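Local coordinates for protein putative sulfatase yidJ (Bacteroides fragilis, PDB 2QZU) that probably hydrolyses sulfate esters as a metal-dependent member of the sulfatase family, within the alkaline phosphatase clan, at residues A[352-357]-A[395-400]; A[418-423]-A[440-445]; A[433-438]-A[449-454]. All blocks are in the same frame, centred on the assembly; numbering follows the deposited sequence.

Contact 1: residues A[352-357]-A[395-400]; sequences DPLMIA and KDLVQP
The backbones of 352-357 and 395-400 do not pair as strands: Met355 and Leu397, the closest pair of CA atoms, stand 6.7 Å apart, and Ala357 and Gln399 follow at 7.3 Å. Segment 352-357, in the loop between strand 349-352 and helix 361-368, makes an inverse gamma turn centred on Met355, modelled as selenomethionine; 395-400 runs into strand 399-404, an outer strand of the four-stranded antiparallel sheet. Gln399 NE2 donates to Met355 O at 2.9 Å, with the oxygen 11° out of the amide plane and the donor in the carbonyl plane. The bend at chi2 (-75°) turns the amide toward Met355 O and against the Ala357 methyl, whose CB is 3.5 Å from NE2. The side chains of Met355 and Gln399 run past each other in opposite senses, SE lying 3.6 Å from Gln399 CG. Leu397 makes its contact with one branch, CD2, which is 3.4 Å from Met355 O and 3.8 Å from Leu354 CD1. Asp360 OD2 also accepts from Gln399 NE2 and from the backbone N of Ala357. Two acceptors therefore fix the rotation of a buried amide, and the buried Met355 carbonyl receives its bond beside apolar packing by Leu354 and Leu397.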
loop_
_atom_site.group_PDB
_atom_site.type_symbol
_atom_site.label_atom_id
_atom_site.label_comp_id
_atom_site.label_asym_id
_atom_site.label_seq_id
_atom_site.Cartn_x
_atom_site.Cartn_y
_atom_site.Cartn_z
ATOM N N ASP A 352 -31.562 -21.012 6.048
ATOM C CA ASP A 352 -32.799 -20.249 6.132
ATOM C C ASP A 352 -32.757 -19.180 5.044
ATOM O O ASP A 352 -31.804 -18.408 4.966
ATOM C CB ASP A 352 -32.919 -19.595 7.507
ATOM C CG ASP A 352 -34.333 -19.163 7.823
ATOM O OD1 ASP A 352 -34.951 -18.476 6.982
ATOM O OD2 ASP A 352 -34.826 -19.509 8.916
ATOM N N PRO A 353 -33.789 -19.127 4.186
ATOM C CA PRO A 353 -33.839 -18.138 3.106
ATOM C C PRO A 353 -34.321 -16.740 3.508
ATOM O O PRO A 353 -34.423 -15.857 2.662
ATOM C CB PRO A 353 -34.778 -18.790 2.099
ATOM C CG PRO A 353 -35.776 -19.452 2.993
ATOM C CD PRO A 353 -34.895 -20.095 4.057
ATOM N N LEU A 354 -34.614 -16.542 4.790
ATOM C CA LEU A 354 -35.093 -15.243 5.273
ATOM C C LEU A 354 -34.173 -14.100 4.831
ATOM O O LEU A 354 -32.978 -14.127 5.107
ATOM C CB LEU A 354 -35.170 -15.250 6.801
ATOM C CG LEU A 354 -35.712 -13.958 7.420
ATOM C CD1 LEU A 354 -37.201 -13.835 7.120
ATOM C CD2 LEU A 354 -35.469 -13.968 8.924
HETATM N N MSE A 355 -34.732 -13.088 4.172
HETATM C CA MSE A 355 -33.912 -11.968 3.709
HETATM C C MSE A 355 -33.702 -10.929 4.807
HETATM O O MSE A 355 -34.075 -9.762 4.660
HETATM C CB MSE A 355 -34.546 -11.299 2.486
HETATM C CG MSE A 355 -33.545 -10.488 1.677
HETATM SE SE MSE A 355 -34.360 -9.247 0.454
HETATM C CE MSE A 355 -35.369 -10.518 -0.615
ATOM N N ILE A 356 -33.101 -11.362 5.908
ATOM C CA ILE A 356 -32.831 -10.474 7.026
ATOM C C ILE A 356 -31.729 -9.494 6.629
ATOM O O ILE A 356 -30.826 -9.836 5.863
ATOM C CB ILE A 356 -32.405 -11.289 8.281
ATOM C CG1 ILE A 356 -32.086 -10.349 9.445
ATOM C CG2 ILE A 356 -31.201 -12.165 7.960
ATOM C CD1 ILE A 356 -31.928 -11.071 10.771
ATOM N N ALA A 357 -31.816 -8.267 7.131
ATOM C CA ALA A 357 -30.814 -7.260 6.812
ATOM C C ALA A 357 -30.000 -6.895 8.039
ATOM O O ALA A 357 -30.461 -7.026 9.175
ATOM C CB ALA A 357 -31.482 -6.007 6.249
ATOM N N LYS A 395 -42.174 -14.796 3.076
ATOM C CA LYS A 395 -42.046 -14.661 1.627
ATOM C C LYS A 395 -42.281 -13.266 1.057
ATOM O O LYS A 395 -41.779 -12.942 -0.019
ATOM C CB LYS A 395 -42.974 -15.660 0.938
ATOM N N ASP A 396 -43.042 -12.438 1.762
ATOM C CA ASP A 396 -43.322 -11.091 1.276
ATOM C C ASP A 396 -42.249 -10.080 1.671
ATOM O O ASP A 396 -42.361 -8.897 1.352
ATOM C CB ASP A 396 -44.676 -10.614 1.800
ATOM C CG ASP A 396 -44.721 -10.544 3.313
ATOM O OD1 ASP A 396 -44.502 -11.589 3.964
ATOM O OD2 ASP A 396 -44.976 -9.445 3.849
ATOM N N LEU A 397 -41.211 -10.542 2.358
ATOM C CA LEU A 397 -40.151 -9.640 2.790
ATOM C C LEU A 397 -39.344 -9.080 1.625
ATOM O O LEU A 397 -38.813 -9.822 0.794
ATOM C CB LEU A 397 -39.219 -10.349 3.779
ATOM C CG LEU A 397 -38.063 -9.549 4.389
ATOM C CD1 LEU A 397 -38.574 -8.284 5.073
ATOM C CD2 LEU A 397 -37.337 -10.437 5.385
ATOM N N VAL A 398 -39.276 -7.756 1.578
ATOM C CA VAL A 398 -38.531 -7.040 0.554
ATOM C C VAL A 398 -37.679 -6.014 1.292
ATOM O O VAL A 398 -38.177 -5.302 2.171
ATOM C CB VAL A 398 -39.483 -6.320 -0.428
ATOM C CG1 VAL A 398 -38.685 -5.464 -1.400
ATOM C CG2 VAL A 398 -40.318 -7.349 -1.185
ATOM N N GLN A 399 -36.398 -5.952 0.949
ATOM C CA GLN A 399 -35.478 -5.024 1.597
ATOM C C GLN A 399 -35.107 -3.873 0.674
ATOM O O GLN A 399 -35.020 -4.041 -0.544
ATOM C CB GLN A 399 -34.203 -5.758 2.026
ATOM C CG GLN A 399 -34.404 -6.814 3.105
ATOM C CD GLN A 399 -34.620 -6.221 4.486
ATOM O OE1 GLN A 399 -34.640 -5.001 4.658
ATOM N NE2 GLN A 399 -34.776 -7.087 5.484
ATOM N N PRO A 400 -34.874 -2.683 1.246
ATOM C CA PRO A 400 -34.508 -1.504 0.458
ATOM C C PRO A 400 -33.021 -1.444 0.105
ATOM O O PRO A 400 -32.213 -2.214 0.628
ATOM C CB PRO A 400 -34.907 -0.356 1.375
ATOM C CG PRO A 400 -34.566 -0.910 2.734
ATOM C CD PRO A 400 -35.112 -2.319 2.658
#

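Contact 2: residues A[418-423]-A[440-445]; sequences TDRYTY and RTNDPH
The turn between strands 412-417 and 421-428 meets the start of the loop that leaves edge strand 431-439, at one end of the four-stranded antiparallel sheet. Arg440 N donates to Arg420 O at 2.8 Å, nearly along the C=O axis (173° at the oxygen), where the two arginine CA atoms are 5.4 Å apart. The Arg440 side chain then turns back toward the backbone of 418-422. Its chain bends at chi3 (-53°), which sets the guanidinium beside the Thr418 carbonyl and the Thr422 hydroxyl: NH2 donates to Thr418 O at 2.8 Å, in the carbonyl plane and with the oxygen only 5° out of the guanidinium plane. NH1 adds a weak bond to the same oxygen and another weak one to Thr422 OG1, while Arg420 O lies over one face of the Arg440 guanidinium, offset toward its rim. A water donates to Asp419 O and accepts weakly from Arg440 NH2, bridging the two segments.

Arg420 leaves in another direction, extended from CG to NE, and its CG passes 3.3 Å from Thr441 OG1. Its NH2 forms a salt bridge with Asp439 OD2, while OD1 of the same carboxylate accepts from the backbone N atoms of Thr441 and Asn442. The hydroxyl of Tyr421 sits 3.2 Å above the centre of the Arg420 guanidinium plane. Within the turn, Thr418 OG1 accepts from Arg420 N and, at 2.8 Å, from Tyr421 N, so one hydroxyl oxygen receives two consecutive amides. Thr418 N donates to Tyr421 O, closing the short connection. The geometry is that of a tight beta-hairpin turn carrying an ST turn and ST motif, with an arginine from the next loop bonded to its backbone.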
loop_
_atom_site.group_PDB
_atom_site.type_symbol
_atom_site.label_atom_id
_atom_site.label_comp_id
_atom_site.label_asym_id
_atom_site.label_seq_id
_atom_site.Cartn_x
_atom_site.Cartn_y
_atom_site.Cartn_z
ATOM N N THR A 418 -36.155 -7.976 -3.985
ATOM C CA THR A 418 -37.127 -9.011 -3.659
ATOM C C THR A 418 -36.373 -10.330 -3.787
ATOM O O THR A 418 -35.204 -10.338 -4.181
ATOM C CB THR A 418 -38.322 -9.031 -4.635
ATOM O OG1 THR A 418 -37.939 -9.684 -5.851
ATOM C CG2 THR A 418 -38.783 -7.613 -4.945
ATOM N N ASP A 419 -37.031 -11.440 -3.466
ATOM C CA ASP A 419 -36.373 -12.735 -3.561
ATOM C C ASP A 419 -35.972 -13.089 -4.989
ATOM O O ASP A 419 -35.269 -14.073 -5.208
ATOM C CB ASP A 419 -37.262 -13.846 -2.986
ATOM C CG ASP A 419 -38.653 -13.857 -3.586
ATOM O OD1 ASP A 419 -38.799 -13.520 -4.781
ATOM O OD2 ASP A 419 -39.602 -14.217 -2.860
ATOM N N ARG A 420 -36.406 -12.287 -5.958
ATOM C CA ARG A 420 -36.075 -12.549 -7.357
ATOM C C ARG A 420 -35.488 -11.358 -8.107
ATOM O O ARG A 420 -34.574 -11.521 -8.920
ATOM C CB ARG A 420 -37.317 -13.032 -8.113
ATOM C CG ARG A 420 -37.071 -13.240 -9.604
ATOM C CD ARG A 420 -38.325 -13.682 -10.340
ATOM N NE ARG A 420 -38.053 -13.920 -11.755
ATOM C CZ ARG A 420 -38.976 -14.245 -12.656
ATOM N NH1 ARG A 420 -40.247 -14.371 -12.296
ATOM N NH2 ARG A 420 -38.627 -14.441 -13.919
ATOM N N TYR A 421 -36.008 -10.165 -7.831
ATOM C CA TYR A 421 -35.565 -8.951 -8.514
ATOM C C TYR A 421 -34.819 -7.925 -7.667
ATOM O O TYR A 421 -35.021 -7.824 -6.461
ATOM C CB TYR A 421 -36.779 -8.221 -9.108
ATOM C CG TYR A 421 -37.578 -8.998 -10.130
ATOM C CD1 TYR A 421 -37.138 -9.108 -11.448
ATOM C CD2 TYR A 421 -38.780 -9.614 -9.779
ATOM C CE1 TYR A 421 -37.879 -9.815 -12.397
ATOM C CE2 TYR A 421 -39.528 -10.322 -10.719
ATOM C CZ TYR A 421 -39.069 -10.417 -12.023
ATOM O OH TYR A 421 -39.802 -11.119 -12.955
ATOM N N THR A 422 -33.950 -7.162 -8.324
ATOM C CA THR A 422 -33.252 -6.060 -7.674
ATOM C C THR A 422 -33.637 -4.873 -8.551
ATOM O O THR A 422 -33.327 -4.846 -9.744
ATOM C CB THR A 422 -31.722 -6.236 -7.666
ATOM O OG1 THR A 422 -31.376 -7.340 -6.823
ATOM C CG2 THR A 422 -31.046 -4.975 -7.123
ATOM N N TYR A 423 -34.347 -3.917 -7.960
ATOM C CA TYR A 423 -34.813 -2.730 -8.673
ATOM C C TYR A 423 -34.231 -1.483 -8.031
ATOM O O TYR A 423 -34.150 -1.389 -6.808
ATOM C CB TYR A 423 -36.344 -2.664 -8.613
ATOM C CG TYR A 423 -36.954 -1.425 -9.232
ATOM C CD1 TYR A 423 -37.040 -1.282 -10.615
ATOM C CD2 TYR A 423 -37.449 -0.395 -8.430
ATOM C CE1 TYR A 423 -37.605 -0.144 -11.187
ATOM C CE2 TYR A 423 -38.018 0.747 -8.992
ATOM C CZ TYR A 423 -38.091 0.863 -10.372
ATOM O OH TYR A 423 -38.645 1.986 -10.935
ATOM N N ARG A 440 -32.730 -11.813 -11.020
ATOM C CA ARG A 440 -31.668 -12.678 -10.515
ATOM C C ARG A 440 -31.854 -14.175 -10.757
ATOM O O ARG A 440 -30.909 -14.951 -10.609
ATOM C CB ARG A 440 -31.441 -12.409 -9.027
ATOM C CG ARG A 440 -31.098 -10.955 -8.717
ATOM C CD ARG A 440 -30.384 -10.834 -7.372
ATOM N NE ARG A 440 -31.134 -11.470 -6.295
ATOM C CZ ARG A 440 -32.244 -10.976 -5.750
ATOM N NH1 ARG A 440 -32.748 -9.822 -6.173
ATOM N NH2 ARG A 440 -32.859 -11.648 -4.789
ATOM N N THR A 441 -33.061 -14.583 -11.130
ATOM C CA THR A 441 -33.325 -15.991 -11.405
ATOM C C THR A 441 -32.707 -16.375 -12.749
ATOM O O THR A 441 -31.949 -17.341 -12.839
ATOM C CB THR A 441 -34.840 -16.279 -11.448
ATOM O OG1 THR A 441 -35.410 -16.015 -10.160
ATOM C CG2 THR A 441 -35.098 -17.737 -11.826
ATOM N N ASN A 442 -33.029 -15.610 -13.788
ATOM C CA ASN A 442 -32.508 -15.869 -15.132
ATOM C C ASN A 442 -31.159 -15.198 -15.370
ATOM O O ASN A 442 -30.416 -15.578 -16.275
ATOM C CB ASN A 442 -33.497 -15.364 -16.191
ATOM C CG ASN A 442 -34.684 -16.290 -16.380
ATOM O OD1 ASN A 442 -34.528 -17.445 -16.778
ATOM N ND2 ASN A 442 -35.880 -15.785 -16.101
ATOM N N ASP A 443 -30.851 -14.203 -14.548
ATOM C CA ASP A 443 -29.615 -13.435 -14.673
ATOM C C ASP A 443 -29.024 -13.247 -13.273
ATOM O O ASP A 443 -28.992 -12.137 -12.745
ATOM C CB ASP A 443 -29.967 -12.089 -15.328
ATOM C CG ASP A 443 -28.788 -11.138 -15.430
ATOM O OD1 ASP A 443 -27.661 -11.586 -15.715
ATOM O OD2 ASP A 443 -29.009 -9.919 -15.249
ATOM N N PRO A 444 -28.544 -14.342 -12.657
ATOM C CA PRO A 444 -27.964 -14.286 -11.310
ATOM C C PRO A 444 -26.762 -13.361 -11.128
ATOM O O PRO A 444 -26.546 -12.828 -10.038
ATOM C CB PRO A 444 -27.630 -15.750 -11.019
ATOM C CG PRO A 444 -27.322 -16.299 -12.384
ATOM C CD PRO A 444 -28.421 -15.697 -13.223
ATOM N N HIS A 445 -25.983 -13.163 -12.185
ATOM C CA HIS A 445 -24.809 -12.304 -12.089
ATOM C C HIS A 445 -25.108 -10.869 -12.504
ATOM O O HIS A 445 -24.199 -10.067 -12.720
ATOM C CB HIS A 445 -23.674 -12.895 -12.921
ATOM C CG HIS A 445 -23.315 -14.292 -12.519
ATOM N ND1 HIS A 445 -22.811 -14.598 -11.272
ATOM C CD2 HIS A 445 -23.453 -15.471 -13.170
ATOM C CE1 HIS A 445 -22.658 -15.907 -11.172
ATOM N NE2 HIS A 445 -23.039 -16.459 -12.307
HETATM O O HOH W 1 -33.078 -14.739 -3.524
#

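Contact 3: residues A[433-438]-A[449-454]; sequences DNVILF and NIASQQ
Three hydrogen bonds join strand 433-438 to 449-454, and two of them use the side chain of Asn449. ND2 donates to Val435 O at 3.1 Å, on a lone pair and almost straight (170° at the hydrogen), while OD1 accepts from Leu437 N at 2.9 Å. With CG anti to its backbone N (chi1 177°), the Asn449 amide lies along the strand edge and spans the CO and NH that flank Ile436. Within its own segment OD1 also accepts from Ala451 N at 3.1 Å, the Asx turn; the two N-H groups reach it from opposite faces of the amide plane, neither on a lone pair. The third bond across the contact is between backbones, Ile450 N to Leu437 O at 2.9 Å.

Apolar contacts fill in beside these bonds. Ala451 CB packs on Val435 CG1 at 3.7 Å and on Leu437 CB at 3.9 Å. Leu437 CG approaches Ile450 CG1 obliquely at 4.0 Å, and its CD2 touches Gln454 CB. The Phe438 ring brings CE2 to 3.8 Å from Asn449 N. The arrangement is an Asx turn docked on the outermost strand of an antiparallel sheet: the side-chain amide bonds both the CO of Val435 and the NH of Leu437 on the strand's edge, just ahead of helix 455-471.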
loop_
_atom_site.group_PDB
_atom_site.type_symbol
_atom_site.label_atom_id
_atom_site.label_comp_id
_atom_site.label_asym_id
_atom_site.label_seq_id
_atom_site.Cartn_x
_atom_site.Cartn_y
_atom_site.Cartn_z
ATOM N N ASP A 433 -33.242 9.871 -12.921
ATOM C CA ASP A 433 -32.184 9.843 -13.925
ATOM C C ASP A 433 -31.923 8.502 -14.612
ATOM O O ASP A 433 -31.403 8.460 -15.726
ATOM C CB ASP A 433 -30.891 10.271 -13.226
ATOM C CG ASP A 433 -30.001 11.113 -14.096
ATOM O OD1 ASP A 433 -29.846 10.792 -15.295
ATOM O OD2 ASP A 433 -29.442 12.091 -13.561
ATOM N N ASN A 434 -32.253 7.408 -13.938
ATOM C CA ASN A 434 -31.985 6.084 -14.485
ATOM C C ASN A 434 -32.864 5.065 -13.773
ATOM O O ASN A 434 -33.263 5.276 -12.630
ATOM C CB ASN A 434 -30.504 5.747 -14.251
ATOM C CG ASN A 434 -30.001 4.603 -15.119
ATOM O OD1 ASN A 434 -28.874 4.131 -14.944
ATOM N ND2 ASN A 434 -30.821 4.160 -16.060
ATOM N N VAL A 435 -33.173 3.972 -14.463
ATOM C CA VAL A 435 -33.981 2.900 -13.902
ATOM C C VAL A 435 -33.244 1.594 -14.169
ATOM O O VAL A 435 -32.846 1.310 -15.300
ATOM C CB VAL A 435 -35.388 2.837 -14.551
ATOM C CG1 VAL A 435 -36.201 1.721 -13.918
ATOM C CG2 VAL A 435 -36.102 4.170 -14.371
ATOM N N ILE A 436 -33.055 0.805 -13.121
ATOM C CA ILE A 436 -32.339 -0.454 -13.236
ATOM C C ILE A 436 -33.165 -1.609 -12.683
ATOM O O ILE A 436 -33.769 -1.499 -11.620
ATOM C CB ILE A 436 -30.999 -0.368 -12.474
ATOM C CG1 ILE A 436 -30.169 0.788 -13.042
ATOM C CG2 ILE A 436 -30.238 -1.682 -12.583
ATOM C CD1 ILE A 436 -29.030 1.232 -12.150
ATOM N N LEU A 437 -33.195 -2.717 -13.418
ATOM C CA LEU A 437 -33.940 -3.888 -12.988
ATOM C C LEU A 437 -33.214 -5.157 -13.409
ATOM O O LEU A 437 -32.881 -5.332 -14.579
ATOM C CB LEU A 437 -35.353 -3.881 -13.583
ATOM C CG LEU A 437 -36.231 -5.098 -13.265
ATOM C CD1 LEU A 437 -36.410 -5.228 -11.759
ATOM C CD2 LEU A 437 -37.582 -4.950 -13.955
ATOM N N PHE A 438 -32.956 -6.030 -12.442
ATOM C CA PHE A 438 -32.287 -7.296 -12.713
ATOM C C PHE A 438 -33.159 -8.453 -12.245
ATOM O O PHE A 438 -33.730 -8.408 -11.152
ATOM C CB PHE A 438 -30.948 -7.396 -11.971
ATOM C CG PHE A 438 -29.913 -6.414 -12.429
ATOM C CD1 PHE A 438 -29.439 -5.434 -11.558
ATOM C CD2 PHE A 438 -29.385 -6.485 -13.713
ATOM C CE1 PHE A 438 -28.445 -4.538 -11.964
ATOM C CE2 PHE A 438 -28.398 -5.597 -14.130
ATOM C CZ PHE A 438 -27.926 -4.622 -13.254
ATOM N N ASN A 449 -29.735 -5.294 -17.652
ATOM C CA ASN A 449 -30.687 -4.361 -17.067
ATOM C C ASN A 449 -31.901 -4.479 -17.978
ATOM O O ASN A 449 -31.864 -4.039 -19.124
ATOM C CB ASN A 449 -30.152 -2.926 -17.098
ATOM C CG ASN A 449 -31.162 -1.925 -16.565
ATOM O OD1 ASN A 449 -32.251 -2.301 -16.128
ATOM N ND2 ASN A 449 -30.808 -0.646 -16.601
ATOM N N ILE A 450 -32.969 -5.081 -17.473
ATOM C CA ILE A 450 -34.170 -5.281 -18.276
ATOM C C ILE A 450 -35.301 -4.297 -17.992
ATOM O O ILE A 450 -36.445 -4.529 -18.387
ATOM C CB ILE A 450 -34.696 -6.718 -18.095
ATOM C CG1 ILE A 450 -35.080 -6.954 -16.630
ATOM C CG2 ILE A 450 -33.623 -7.716 -18.523
ATOM C CD1 ILE A 450 -35.769 -8.283 -16.373
ATOM N N ALA A 451 -34.982 -3.194 -17.323
ATOM C CA ALA A 451 -35.990 -2.190 -16.988
ATOM C C ALA A 451 -36.783 -1.700 -18.204
ATOM O O ALA A 451 -38.006 -1.592 -18.151
ATOM C CB ALA A 451 -35.333 -1.006 -16.284
ATOM N N SER A 452 -36.086 -1.410 -19.299
ATOM C CA SER A 452 -36.745 -0.922 -20.511
ATOM C C SER A 452 -37.565 -2.005 -21.209
ATOM O O SER A 452 -38.391 -1.711 -22.075
ATOM C CB SER A 452 -35.704 -0.364 -21.486
ATOM O OG SER A 452 -34.842 -1.389 -21.957
ATOM N N GLN A 453 -37.339 -3.255 -20.823
ATOM C CA GLN A 453 -38.044 -4.382 -21.421
ATOM C C GLN A 453 -39.219 -4.858 -20.569
ATOM O O GLN A 453 -40.037 -5.657 -21.024
ATOM C CB GLN A 453 -37.067 -5.540 -21.640
ATOM C CG GLN A 453 -35.835 -5.154 -22.446
ATOM C CD GLN A 453 -34.746 -6.217 -22.418
ATOM O OE1 GLN A 453 -33.645 -6.000 -22.926
ATOM N NE2 GLN A 453 -35.050 -7.369 -21.829
ATOM N N GLN A 454 -39.304 -4.364 -19.336
ATOM C CA GLN A 454 -40.377 -4.762 -18.426
ATOM C C GLN A 454 -41.088 -3.548 -17.838
ATOM O O GLN A 454 -41.056 -3.330 -16.627
ATOM C CB GLN A 454 -39.804 -5.609 -17.286
ATOM C CG GLN A 454 -39.057 -6.854 -17.731
ATOM C CD GLN A 454 -39.963 -7.881 -18.378
ATOM O OE1 GLN A 454 -41.010 -8.229 -17.835
ATOM N NE2 GLN A 454 -39.558 -8.380 -19.540
#

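Overall arrangement
Following the chain, contact 1 closes first: it brings 395-400, entering strand 399-404, back to the loop after strand 349-352 at the edge of the large mixed sheet, and so joins that sheet to the four-stranded antiparallel one. Contacts 2 and 3 come later and cross, their segments alternating. Contact 2 spans the hairpin of strands 421-428 and 431-439, whereas contact 3 returns the following loop to strand 431-439 before helix 455-471. Contacts 1 and 2 touch where Met355 CE meets the backbone of Thr418 and Asp419; contacts 2 and 3 meet through a probable Phe438 N to Thr422 O hydrogen bond and Tyr423 packing on Val435. Contacts 1 and 3 remain about 11 Å apart at their nearest atoms.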